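Local coordinates for protein exoglucanase A (Cellulomonas fimi, PDB 7CBD) that hydrolyses beta-1,4-glucosidic linkages of cellulose with inversion of anomeric configuration, releasing cellobiose from non-reducing chain ends through this family 6 catalytic domain, at residues Y16-W21 and K70-N75; D272-M277 and A354-D359; T254-S259 and N317-A322; E240-S245 and P304-S309. All coordinates share one frame; numbering follows the deposited sequence.

Contact 1. Residues Y16-W21 and K70-N75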
loop_
_atom_site.group_PDB
_atom_site.type_symbol
_atom_site.label_atom_id
_atom_site.label_comp_id
_atom_site.label_asym_id
_atom_site.label_seq_id
_atom_site.Cartn_x
_atom_site.Cartn_y
_atom_site.Cartn_z
ATOM N N TYR A 16 12.393 4.863 -8.667
ATOM C CA TYR A 16 12.302 4.068 -9.889
ATOM C C TYR A 16 10.921 4.167 -10.516
ATOM O O TYR A 16 9.906 4.029 -9.830
ATOM C CB TYR A 16 12.562 2.605 -9.547
ATOM C CG TYR A 16 12.387 1.620 -10.688
ATOM C CD1 TYR A 16 13.286 1.586 -11.740
ATOM C CD2 TYR A 16 11.345 0.693 -10.686
ATOM C CE1 TYR A 16 13.147 0.677 -12.776
ATOM C CE2 TYR A 16 11.198 -0.228 -11.713
ATOM C CZ TYR A 16 12.112 -0.235 -12.752
ATOM O OH TYR A 16 12.005 -1.141 -13.787
ATOM N N VAL A 17 10.890 4.355 -11.832
ATOM C CA VAL A 17 9.656 4.302 -12.609
ATOM C C VAL A 17 9.641 2.998 -13.402
ATOM O O VAL A 17 10.586 2.702 -14.148
ATOM C CB VAL A 17 9.513 5.536 -13.514
ATOM C CG1 VAL A 17 8.244 5.452 -14.346
ATOM C CG2 VAL A 17 9.506 6.797 -12.666
ATOM N N ASN A 18 8.577 2.215 -13.233
ATOM C CA ASN A 18 8.453 0.882 -13.810
ATOM C C ASN A 18 7.961 0.989 -15.249
ATOM O O ASN A 18 6.799 1.347 -15.476
ATOM C CB ASN A 18 7.486 0.074 -12.940
ATOM C CG ASN A 18 7.190 -1.302 -13.494
ATOM O OD1 ASN A 18 7.643 -1.671 -14.577
ATOM N ND2 ASN A 18 6.423 -2.077 -12.740
ATOM N N PRO A 19 8.803 0.686 -16.245
ATOM C CA PRO A 19 8.370 0.866 -17.642
ATOM C C PRO A 19 7.247 -0.063 -18.057
ATOM O O PRO A 19 6.499 0.270 -18.984
ATOM C CB PRO A 19 9.648 0.606 -18.449
ATOM C CG PRO A 19 10.446 -0.297 -17.576
ATOM C CD PRO A 19 10.155 0.109 -16.151
ATOM N N THR A 20 7.104 -1.221 -17.405
ATOM C CA THR A 20 6.015 -2.131 -17.742
ATOM C C THR A 20 4.677 -1.549 -17.306
ATOM O O THR A 20 3.702 -1.543 -18.073
ATOM C CB THR A 20 6.265 -3.488 -17.088
ATOM O OG1 THR A 20 7.584 -3.937 -17.431
ATOM C CG2 THR A 20 5.237 -4.529 -17.553
ATOM N N TRP A 21 4.615 -1.029 -16.078
ATOM C CA TRP A 21 3.396 -0.370 -15.624
ATOM C C TRP A 21 3.146 0.911 -16.413
ATOM O O TRP A 21 2.006 1.197 -16.797
ATOM C CB TRP A 21 3.476 -0.101 -14.121
ATOM C CG TRP A 21 2.325 0.706 -13.594
ATOM C CD1 TRP A 21 1.088 0.249 -13.229
ATOM C CD2 TRP A 21 2.317 2.117 -13.363
ATOM N NE1 TRP A 21 0.307 1.301 -12.794
ATOM C CE2 TRP A 21 1.042 2.457 -12.869
ATOM C CE3 TRP A 21 3.265 3.133 -13.543
ATOM C CZ2 TRP A 21 0.697 3.767 -12.533
ATOM C CZ3 TRP A 21 2.920 4.429 -13.216
ATOM C CH2 TRP A 21 1.646 4.736 -12.719
ATOM N N LYS A 70 15.401 -9.053 -12.028
ATOM C CA LYS A 70 16.655 -8.557 -12.590
ATOM C C LYS A 70 16.404 -7.440 -13.598
ATOM O O LYS A 70 17.136 -6.444 -13.629
ATOM C CB LYS A 70 17.439 -9.693 -13.247
ATOM C CG LYS A 70 18.681 -9.206 -14.008
ATOM C CD LYS A 70 19.537 -10.383 -14.482
ATOM C CE LYS A 70 20.323 -10.080 -15.759
ATOM N NZ LYS A 70 21.170 -8.867 -15.691
ATOM N N PHE A 71 15.371 -7.597 -14.433
ATOM C CA PHE A 71 14.976 -6.561 -15.382
ATOM C C PHE A 71 14.824 -5.216 -14.683
ATOM O O PHE A 71 15.393 -4.207 -15.116
ATOM C CB PHE A 71 13.667 -7.005 -16.049
ATOM C CG PHE A 71 12.963 -5.934 -16.845
ATOM C CD1 PHE A 71 13.389 -5.596 -18.122
ATOM C CD2 PHE A 71 11.831 -5.312 -16.340
ATOM C CE1 PHE A 71 12.713 -4.634 -18.868
ATOM C CE2 PHE A 71 11.150 -4.352 -17.077
ATOM C CZ PHE A 71 11.594 -4.011 -18.340
ATOM N N HIS A 72 14.090 -5.192 -13.568
ATOM C CA HIS A 72 13.849 -3.936 -12.859
ATOM C C HIS A 72 15.111 -3.391 -12.204
ATOM O O HIS A 72 15.349 -2.177 -12.225
ATOM C CB HIS A 72 12.735 -4.122 -11.833
ATOM C CG HIS A 72 11.412 -4.408 -12.459
ATOM N ND1 HIS A 72 10.722 -3.472 -13.198
ATOM C CD2 HIS A 72 10.675 -5.542 -12.498
ATOM C CE1 HIS A 72 9.602 -4.011 -13.645
ATOM N NE2 HIS A 72 9.553 -5.268 -13.241
ATOM N N LEU A 73 15.922 -4.258 -11.597
ATOM C CA LEU A 73 17.157 -3.788 -10.973
ATOM C C LEU A 73 18.099 -3.179 -12.009
ATOM O O LEU A 73 18.691 -2.113 -11.777
ATOM C CB LEU A 73 17.828 -4.929 -10.214
ATOM C CG LEU A 73 17.036 -5.435 -9.012
ATOM C CD1 LEU A 73 17.605 -6.763 -8.552
ATOM C CD2 LEU A 73 17.096 -4.418 -7.892
ATOM N N ASP A 74 18.234 -3.832 -13.167
ATOM C CA ASP A 74 19.045 -3.275 -14.248
ATOM C C ASP A 74 18.482 -1.943 -14.734
ATOM O O ASP A 74 19.237 -0.990 -14.976
ATOM C CB ASP A 74 19.114 -4.260 -15.413
ATOM C CG ASP A 74 19.915 -5.509 -15.093
ATOM O OD1 ASP A 74 20.728 -5.504 -14.137
ATOM O OD2 ASP A 74 19.725 -6.510 -15.824
ATOM N N ASN A 75 17.156 -1.858 -14.898
ATOM C CA ASN A 75 16.545 -0.588 -15.285
ATOM C C ASN A 75 16.828 0.481 -14.245
ATOM O O ASN A 75 17.084 1.642 -14.587
ATOM C CB ASN A 75 15.032 -0.731 -15.418
ATOM C CG ASN A 75 14.615 -1.652 -16.534
ATOM O OD1 ASN A 75 15.389 -1.957 -17.441
ATOM N ND2 ASN A 75 13.364 -2.111 -16.470
#
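His72, on helix 69-83, reaches across to Tyr16 and Asn18, just ahead of helix 19-30, and its side chain follows Tyr16 OH from CB to ND1 before CE1 turns to Asn18. CB already lies 3.6 Å from Tyr16 OH. With CG beside the backbone N (chi1 -66°), the imidazole swings so that ND1 comes to 2.7 Å from Tyr16 OH, a hydrogen bond in which either atom could be the donor. The two rings meet rim to rim, their planes at 87°, so neither covers the other's face. One atom further, CE1 stands 3.2 Å from Asn18 OD1. Asn18 is the N-cap of the helix beginning at Pro19, its OD1 taking Thr20 N at 2.9 Å and, weakly, Trp21 N. Asn75, one turn beyond His72, sends ND2 to Tyr16 OH at 3.2 Å, the hydroxyl lying in its amide plane, while Phe71 CZ rests on Pro19 CG at 4.0 Å. Outside the contact, the Tyr16 ring packs edge to face with Phe89 of strand 87-93. The phenol oxygen is thus held by two groups from one helix, which should fix its position, and the imidazole C-H facing the capping carbonyl is consistent with a mild electrostatic attraction between His72 and the N-cap side chain.

Contact 2. Residues D272-M277 and A354-D359; sequences DYTAHM and AASHLD
Thr274 and Ser356 bring their hydroxyls together through different first torsions: Thr274 OG1 lies between its backbone N and carbonyl carbon (chi1 51°), whereas Ser356 OG sits opposite its carbonyl carbon (chi1 -62°). Thr274 OG1 consequently comes 3.2 Å from Ser356 CB and 3.3 Å from Ser356 OG. Both hydroxyls find partners in the preceding turn of helix 270-283: Thr274 OG1 bonds chiefly to Glu270 O, with Ile271 O also within bonding reach, and Ser356 OG reaches the same Ile271 carbonyl from outside the helix. Next along the helix, Ala275 lets the backbones approach closely. Its CA lies 3.3 Å from Ala355 O in a CA-H...O contact, and the methyl groups meet with Ala275 CB 4.1 Å from Ala355 CB. A water bridges the two backbones, donating to Ala275 O at 2.8 Å and to Ala355 O at 2.7 Å. Inward, Thr274 and Leu358 both pack on Val294 of strand 291-295, so the contact joins an outer helix to the 3-10 turn leading into the neighbouring parallel strand 358-362. Small side chains permit this close approach; the water satisfies the Ala275 and Ala355 carbonyls, and the two hydroxyls are engaged by carbonyls of the preceding helical turn.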
loop_
_atom_site.group_PDB
_atom_site.type_symbol
_atom_site.label_atom_id
_atom_site.label_comp_id
_atom_site.label_asym_id
_atom_site.label_seq_id
_atom_site.Cartn_x
_atom_site.Cartn_y
_atom_site.Cartn_z
ATOM N N ASP A 272 -2.697 11.209 10.820
ATOM C CA ASP A 272 -2.864 11.000 12.252
ATOM C C ASP A 272 -2.401 9.609 12.665
ATOM O O ASP A 272 -1.808 9.438 13.736
ATOM C CB ASP A 272 -4.315 11.260 12.651
ATOM C CG ASP A 272 -4.724 12.714 12.443
ATOM O OD1 ASP A 272 -3.832 13.574 12.291
ATOM O OD2 ASP A 272 -5.936 13.005 12.423
ATOM N N TYR A 273 -2.642 8.611 11.813
ATOM C CA TYR A 273 -2.266 7.242 12.138
ATOM C C TYR A 273 -0.749 7.081 12.202
ATOM O O TYR A 273 -0.227 6.455 13.129
ATOM C CB TYR A 273 -2.892 6.281 11.121
ATOM C CG TYR A 273 -2.509 4.846 11.363
ATOM C CD1 TYR A 273 -2.850 4.202 12.550
ATOM C CD2 TYR A 273 -1.795 4.132 10.410
ATOM C CE1 TYR A 273 -2.475 2.886 12.775
ATOM C CE2 TYR A 273 -1.414 2.828 10.628
ATOM C CZ TYR A 273 -1.756 2.210 11.817
ATOM O OH TYR A 273 -1.377 0.916 12.066
ATOM N N THR A 274 -0.018 7.651 11.239
ATOM C CA THR A 274 1.440 7.535 11.276
ATOM C C THR A 274 2.034 8.256 12.486
ATOM O O THR A 274 3.001 7.772 13.086
ATOM C CB THR A 274 2.079 8.009 9.963
ATOM O OG1 THR A 274 1.583 9.305 9.607
ATOM C CG2 THR A 274 1.801 7.027 8.825
ATOM N N ALA A 275 1.467 9.403 12.876
ATOM C CA ALA A 275 1.933 10.073 14.090
ATOM C C ALA A 275 1.674 9.208 15.317
ATOM O O ALA A 275 2.535 9.077 16.199
ATOM C CB ALA A 275 1.253 11.436 14.245
ATOM N N HIS A 276 0.493 8.600 15.375
ATOM C CA HIS A 276 0.109 7.728 16.479
ATOM C C HIS A 276 1.048 6.532 16.583
ATOM O O HIS A 276 1.590 6.237 17.658
ATOM C CB HIS A 276 -1.332 7.281 16.203
ATOM C CG HIS A 276 -1.956 6.420 17.260
ATOM N ND1 HIS A 276 -3.171 5.801 17.061
ATOM C CD2 HIS A 276 -1.563 6.084 18.512
ATOM C CE1 HIS A 276 -3.501 5.121 18.144
ATOM N NE2 HIS A 276 -2.540 5.273 19.038
ATOM N N MET A 277 1.270 5.844 15.463
ATOM C CA MET A 277 2.108 4.652 15.491
ATOM C C MET A 277 3.569 4.995 15.735
ATOM O O MET A 277 4.275 4.240 16.409
ATOM C CB MET A 277 1.937 3.850 14.208
ATOM C CG MET A 277 0.598 3.153 14.133
ATOM S SD MET A 277 0.290 2.001 15.499
ATOM C CE MET A 277 1.315 0.606 15.020
ATOM N N ALA A 354 4.975 17.275 10.585
ATOM C CA ALA A 354 6.165 16.941 11.366
ATOM C C ALA A 354 5.954 15.725 12.266
ATOM O O ALA A 354 6.823 14.848 12.351
ATOM C CB ALA A 354 6.601 18.149 12.193
ATOM N N ALA A 355 4.804 15.645 12.938
ATOM C CA ALA A 355 4.613 14.565 13.902
ATOM C C ALA A 355 4.472 13.199 13.246
ATOM O O ALA A 355 4.533 12.180 13.949
ATOM C CB ALA A 355 3.415 14.856 14.805
ATOM N N SER A 356 4.280 13.146 11.931
ATOM C CA SER A 356 4.158 11.878 11.237
ATOM C C SER A 356 5.504 11.297 10.828
ATOM O O SER A 356 5.545 10.154 10.371
ATOM C CB SER A 356 3.279 12.049 9.993
ATOM O OG SER A 356 1.967 12.449 10.341
ATOM N N HIS A 357 6.585 12.073 10.921
ATOM C CA HIS A 357 7.935 11.580 10.636
ATOM C C HIS A 357 8.015 10.896 9.270
ATOM O O HIS A 357 8.505 9.773 9.145
ATOM C CB HIS A 357 8.426 10.646 11.747
ATOM C CG HIS A 357 8.593 11.323 13.067
ATOM N ND1 HIS A 357 9.813 11.777 13.519
ATOM C CD2 HIS A 357 7.693 11.636 14.030
ATOM C CE1 HIS A 357 9.657 12.339 14.705
ATOM N NE2 HIS A 357 8.380 12.273 15.034
ATOM N N LEU A 358 7.541 11.587 8.234
ATOM C CA LEU A 358 7.386 10.990 6.913
ATOM C C LEU A 358 8.687 11.055 6.119
ATOM O O LEU A 358 9.191 12.142 5.823
ATOM C CB LEU A 358 6.277 11.697 6.134
ATOM C CG LEU A 358 4.871 11.528 6.721
ATOM C CD1 LEU A 358 3.924 12.573 6.147
ATOM C CD2 LEU A 358 4.331 10.127 6.468
ATOM N N ASP A 359 9.195 9.887 5.729
ATOM C CA ASP A 359 10.328 9.842 4.809
ATOM C C ASP A 359 9.915 10.224 3.393
ATOM O O ASP A 359 10.713 10.817 2.656
ATOM C CB ASP A 359 10.924 8.431 4.770
ATOM C CG ASP A 359 11.784 8.104 5.980
ATOM O OD1 ASP A 359 12.093 8.997 6.801
ATOM O OD2 ASP A 359 12.155 6.922 6.113
HETATM O O HOH W 1 4.441 11.157 16.489
#

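Contact 3. Residues T254-S259 and N317-A322; sequences TPIRSS and NAYVDA
Ile256 O is gripped twice by Ser259, and both residues bear on Val320 of helix 316-323. Ser259 OG donates to Ile256 O at 2.8 Å, nearly in line with the carbonyl (C=O...donor angle 173°), and Ser259 N donates to the same oxygen at 3.0 Å. These bonds close a 3-10 turn that directly follows the small beta-hairpin of strands 250-251 and 254-255, and it is this turn that lies against the helix. Pro255 O likewise takes both Ser258 N and Ser258 OG, the hydroxyl at a more bent angle.

Val320 sends CG2 into the turn, 3.6 Å from Ser259 OG and 4.0 Å from Ile256 CB. Its CG1 points opposite the backbone N (chi1 164°), which leaves CG2 directed at the gripped carbonyl. Ile256 CG2 in turn touches Tyr319 CD2 at 4.0 Å, the two side chains meeting at a slant, and Tyr319 also packs on Ile251 of the hairpin. Replacing Ser259 with alanine would probably cost Ile256 O its side-chain bond and open a small gap beside Val320 CG2.

At the start of the helix segment the interaction becomes polar. Asn317 OD1 accepts from Lys260 N and lies 3.5 Å from Ser259 CA, while Asn317 ND2 gives a hydrogen to a water, 2.9 Å away, that itself donates to Ser258 O.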
loop_
_atom_site.group_PDB
_atom_site.type_symbol
_atom_site.label_atom_id
_atom_site.label_comp_id
_atom_site.label_asym_id
_atom_site.label_seq_id
_atom_site.Cartn_x
_atom_site.Cartn_y
_atom_site.Cartn_z
ATOM N N THR A 254 -22.259 14.228 21.962
ATOM C CA THR A 254 -22.059 12.959 21.257
ATOM C C THR A 254 -20.781 13.054 20.437
ATOM O O THR A 254 -20.679 13.925 19.549
ATOM C CB THR A 254 -23.250 12.618 20.360
ATOM O OG1 THR A 254 -24.447 12.652 21.139
ATOM C CG2 THR A 254 -23.090 11.221 19.772
ATOM N N PRO A 255 -19.783 12.211 20.697
ATOM C CA PRO A 255 -18.534 12.282 19.922
ATOM C C PRO A 255 -18.766 11.853 18.481
ATOM O O PRO A 255 -19.397 10.829 18.220
ATOM C CB PRO A 255 -17.604 11.303 20.657
ATOM C CG PRO A 255 -18.234 11.115 22.026
ATOM C CD PRO A 255 -19.709 11.225 21.789
ATOM N N ILE A 256 -18.240 12.636 17.535
ATOM C CA ILE A 256 -18.366 12.228 16.139
ATOM C C ILE A 256 -17.642 10.919 15.869
ATOM O O ILE A 256 -18.007 10.197 14.935
ATOM C CB ILE A 256 -17.957 13.333 15.135
ATOM C CG1 ILE A 256 -16.446 13.608 15.187
ATOM C CG2 ILE A 256 -18.791 14.591 15.366
ATOM C CD1 ILE A 256 -15.920 14.393 13.983
ATOM N N ARG A 257 -16.625 10.578 16.670
ATOM C CA ARG A 257 -15.950 9.296 16.475
ATOM C C ARG A 257 -16.865 8.109 16.761
ATOM O O ARG A 257 -16.584 7.002 16.290
ATOM C CB ARG A 257 -14.675 9.208 17.323
ATOM C CG ARG A 257 -14.939 9.182 18.816
ATOM C CD ARG A 257 -13.641 9.059 19.623
ATOM N NE ARG A 257 -13.871 9.123 21.066
ATOM C CZ ARG A 257 -13.679 8.109 21.909
ATOM N NH1 ARG A 257 -13.250 6.938 21.460
ATOM N NH2 ARG A 257 -13.916 8.265 23.208
ATOM N N SER A 258 -17.961 8.315 17.494
ATOM C CA SER A 258 -18.912 7.239 17.746
ATOM C C SER A 258 -19.831 6.973 16.562
ATOM O O SER A 258 -20.682 6.082 16.648
ATOM C CB SER A 258 -19.745 7.534 18.990
ATOM O OG SER A 258 -20.687 8.557 18.743
ATOM N N SER A 259 -19.684 7.724 15.474
ATOM C CA SER A 259 -20.435 7.465 14.257
ATOM C C SER A 259 -20.211 6.033 13.773
ATOM O O SER A 259 -19.189 5.399 14.052
ATOM C CB SER A 259 -19.989 8.434 13.161
ATOM O OG SER A 259 -18.598 8.306 12.893
ATOM N N ASN A 317 -23.994 10.957 12.731
ATOM C CA ASN A 317 -23.837 10.129 11.540
ATOM C C ASN A 317 -24.049 10.938 10.270
ATOM O O ASN A 317 -23.285 10.802 9.310
ATOM C CB ASN A 317 -24.770 8.924 11.602
ATOM C CG ASN A 317 -24.188 7.802 12.414
ATOM O OD1 ASN A 317 -23.150 7.246 12.058
ATOM N ND2 ASN A 317 -24.823 7.485 13.536
ATOM N N ALA A 318 -25.073 11.796 10.249
ATOM C CA ALA A 318 -25.265 12.679 9.105
ATOM C C ALA A 318 -24.077 13.616 8.946
ATOM O O ALA A 318 -23.626 13.880 7.824
ATOM C CB ALA A 318 -26.562 13.475 9.274
ATOM N N TYR A 319 -23.549 14.117 10.064
ATOM C CA TYR A 319 -22.395 15.007 10.011
ATOM C C TYR A 319 -21.191 14.294 9.421
ATOM O O TYR A 319 -20.526 14.815 8.518
ATOM C CB TYR A 319 -22.074 15.508 11.418
ATOM C CG TYR A 319 -20.967 16.533 11.480
ATOM C CD1 TYR A 319 -21.236 17.882 11.292
ATOM C CD2 TYR A 319 -19.654 16.156 11.743
ATOM C CE1 TYR A 319 -20.228 18.828 11.355
ATOM C CE2 TYR A 319 -18.637 17.095 11.810
ATOM C CZ TYR A 319 -18.932 18.435 11.618
ATOM O OH TYR A 319 -17.939 19.389 11.676
ATOM N N VAL A 320 -20.885 13.100 9.933
ATOM C CA VAL A 320 -19.730 12.365 9.431
ATOM C C VAL A 320 -19.942 11.963 7.979
ATOM O O VAL A 320 -19.045 12.117 7.146
ATOM C CB VAL A 320 -19.416 11.166 10.342
ATOM C CG1 VAL A 320 -18.493 10.176 9.637
ATOM C CG2 VAL A 320 -18.803 11.656 11.646
ATOM N N ASP A 321 -21.140 11.472 7.646
ATOM C CA ASP A 321 -21.367 10.957 6.301
ATOM C C ASP A 321 -21.370 12.064 5.252
ATOM O O ASP A 321 -21.001 11.820 4.097
ATOM C CB ASP A 321 -22.656 10.134 6.263
ATOM C CG ASP A 321 -22.532 8.818 7.022
ATOM O OD1 ASP A 321 -21.389 8.418 7.357
ATOM O OD2 ASP A 321 -23.581 8.187 7.289
ATOM N N ALA A 322 -21.770 13.280 5.626
ATOM C CA ALA A 322 -21.738 14.381 4.670
ATOM C C ALA A 322 -20.344 14.976 4.523
ATOM O O ALA A 322 -20.032 15.558 3.480
ATOM C CB ALA A 322 -22.717 15.478 5.091
HETATM O O HOH W 2 -23.447 6.260 15.792
#

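Contact 4. Residues E240-S245 and P304-S309; sequences EEPLLS and PNRPTS
Pro242 and Leu243 carry the packing on Arg306 and Pro307, but the contact starts at Glu240. Its carbonyl O accepts from a water at 2.8 Å, and the same water accepts from Arg306 NH2, lying at the edge of the guanidinium in its plane. The Glu241 carboxylate is taken up by the backbone N-H groups of Val325 and Asp326. Pro242 then sets its CG 3.5 Å from Arg306 NH2. The arginine reaches this far because its chain is extended from CG to NE; its NH1 is bonded to Trp301 O, and Tyr428 receives the group in a cation-pi contact. Leu243 buries the most surface here. Its CD1 lies 3.8 Å from Pro307 CB and 3.5 Å from Ser309 O, while CD2 approaches Ser309 CA at 4.0 Å. An alanine in place of Leu243 is likely to open a gap beside Pro307 and leave the backbone of Ser309 without its apolar cover. Leu244 packs on Asn323 of helix 316-323. Such loop-on-loop packing at the surface joins the excursions that follow parallel strands 228-231 and 291-295, adjacent in the sheet, an arrangement fitting the long strand-to-helix connections of the distorted beta/alpha barrel of family 6 glycoside hydrolases.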
loop_
_atom_site.group_PDB
_atom_site.type_symbol
_atom_site.label_atom_id
_atom_site.label_comp_id
_atom_site.label_asym_id
_atom_site.label_seq_id
_atom_site.Cartn_x
_atom_site.Cartn_y
_atom_site.Cartn_z
ATOM N N GLU A 240 -5.548 12.817 4.646
ATOM C CA GLU A 240 -6.149 13.697 5.635
ATOM C C GLU A 240 -7.646 13.773 5.383
ATOM O O GLU A 240 -8.105 13.692 4.238
ATOM C CB GLU A 240 -5.582 15.124 5.566
ATOM C CG GLU A 240 -4.179 15.256 6.121
ATOM C CD GLU A 240 -3.813 16.687 6.454
ATOM O OE1 GLU A 240 -3.633 17.480 5.512
ATOM O OE2 GLU A 240 -3.705 17.014 7.658
ATOM N N GLU A 241 -8.405 13.920 6.471
ATOM C CA GLU A 241 -9.812 14.282 6.376
ATOM C C GLU A 241 -9.907 15.784 6.607
ATOM O O GLU A 241 -9.882 16.233 7.761
ATOM C CB GLU A 241 -10.641 13.519 7.412
ATOM C CG GLU A 241 -10.964 12.083 7.007
ATOM C CD GLU A 241 -11.973 11.987 5.870
ATOM O OE1 GLU A 241 -12.472 13.034 5.399
ATOM O OE2 GLU A 241 -12.271 10.855 5.441
ATOM N N PRO A 242 -10.010 16.600 5.554
ATOM C CA PRO A 242 -9.874 18.056 5.734
ATOM C C PRO A 242 -11.006 18.691 6.520
ATOM O O PRO A 242 -10.786 19.689 7.219
ATOM C CB PRO A 242 -9.842 18.581 4.293
ATOM C CG PRO A 242 -10.570 17.527 3.499
ATOM C CD PRO A 242 -10.186 16.224 4.141
ATOM N N LEU A 243 -12.218 18.158 6.405
ATOM C CA LEU A 243 -13.362 18.715 7.109
ATOM C C LEU A 243 -13.527 18.097 8.486
ATOM O O LEU A 243 -13.961 18.780 9.418
ATOM C CB LEU A 243 -14.631 18.540 6.267
ATOM C CG LEU A 243 -14.557 19.102 4.839
ATOM C CD1 LEU A 243 -15.868 18.859 4.096
ATOM C CD2 LEU A 243 -14.207 20.589 4.838
ATOM N N LEU A 244 -13.136 16.840 8.646
ATOM C CA LEU A 244 -13.201 16.151 9.931
ATOM C C LEU A 244 -11.813 16.112 10.568
ATOM O O LEU A 244 -11.230 15.051 10.798
ATOM C CB LEU A 244 -13.773 14.748 9.740
ATOM C CG LEU A 244 -15.173 14.664 9.124
ATOM C CD1 LEU A 244 -15.577 13.217 8.882
ATOM C CD2 LEU A 244 -16.189 15.363 10.022
ATOM N N SER A 245 -11.284 17.304 10.846
ATOM C CA SER A 245 -9.906 17.458 11.292
ATOM C C SER A 245 -9.741 17.301 12.795
ATOM O O SER A 245 -8.606 17.326 13.285
ATOM C CB SER A 245 -9.366 18.825 10.864
ATOM O OG SER A 245 -10.105 19.858 11.492
ATOM N N PRO A 304 -16.141 14.784 -8.196
ATOM C CA PRO A 304 -17.311 15.589 -7.806
ATOM C C PRO A 304 -17.956 15.165 -6.499
ATOM O O PRO A 304 -18.681 15.971 -5.899
ATOM C CB PRO A 304 -18.274 15.423 -8.993
ATOM C CG PRO A 304 -17.836 14.161 -9.669
ATOM C CD PRO A 304 -16.344 14.083 -9.476
ATOM N N ASN A 305 -17.723 13.940 -6.028
ATOM C CA ASN A 305 -18.339 13.509 -4.777
ATOM C C ASN A 305 -17.573 13.962 -3.539
ATOM O O ASN A 305 -18.048 13.735 -2.422
ATOM C CB ASN A 305 -18.527 11.986 -4.747
ATOM C CG ASN A 305 -19.558 11.508 -5.754
ATOM O OD1 ASN A 305 -20.102 12.298 -6.520
ATOM N ND2 ASN A 305 -19.827 10.210 -5.759
ATOM N N ARG A 306 -16.421 14.589 -3.697
ATOM C CA ARG A 306 -15.652 15.024 -2.535
ATOM C C ARG A 306 -16.314 16.244 -1.912
ATOM O O ARG A 306 -16.518 17.251 -2.607
ATOM C CB ARG A 306 -14.218 15.363 -2.935
ATOM C CG ARG A 306 -13.341 15.800 -1.765
ATOM C CD ARG A 306 -11.989 16.292 -2.238
ATOM N NE ARG A 306 -11.084 16.627 -1.140
ATOM C CZ ARG A 306 -10.249 15.767 -0.560
ATOM N NH1 ARG A 306 -10.226 14.493 -0.943
ATOM N NH2 ARG A 306 -9.451 16.180 0.419
ATOM N N PRO A 307 -16.675 16.206 -0.633
ATOM C CA PRO A 307 -17.250 17.403 -0.014
ATOM C C PRO A 307 -16.203 18.501 0.052
ATOM O O PRO A 307 -15.017 18.239 0.260
ATOM C CB PRO A 307 -17.662 16.923 1.382
ATOM C CG PRO A 307 -16.812 15.740 1.651
ATOM C CD PRO A 307 -16.545 15.090 0.321
ATOM N N THR A 308 -16.650 19.735 -0.174
ATOM C CA THR A 308 -15.756 20.882 -0.249
ATOM C C THR A 308 -15.910 21.850 0.913
ATOM O O THR A 308 -15.056 22.727 1.082
ATOM C CB THR A 308 -15.963 21.634 -1.572
ATOM O OG1 THR A 308 -17.365 21.810 -1.807
ATOM C CG2 THR A 308 -15.351 20.850 -2.730
ATOM N N SER A 309 -16.971 21.726 1.704
ATOM C CA SER A 309 -17.153 22.558 2.882
ATOM C C SER A 309 -18.008 21.789 3.874
ATOM O O SER A 309 -18.664 20.805 3.522
ATOM C CB SER A 309 -17.794 23.904 2.533
ATOM O OG SER A 309 -19.086 23.715 1.988
HETATM O O HOH W 3 -7.802 13.994 1.513
#

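Contact 1 closes before the others open, whereas contacts 2, 3 and 4 interleave along the chain. Contact 1 ties helices 19-30 and 69-83 beside strand 87-93, and contact 2 sets helix 270-283 near strands 291-295 and 358-362 of the same mixed sheet; their centres are about 30 Å apart. Contacts 3 and 4 lie farther out, their centres about 14 Å apart, and touch: Leu244 CD2 packs on Tyr319 CE2 at 3.5 Å. Together they make a continuous patch around helix 316-323. Contacts 1 and 3, about 45 Å apart between centres, lie on opposite sides of the chain's centre, so the set spans the catalytic domain from its barrel helices to its outlying loops.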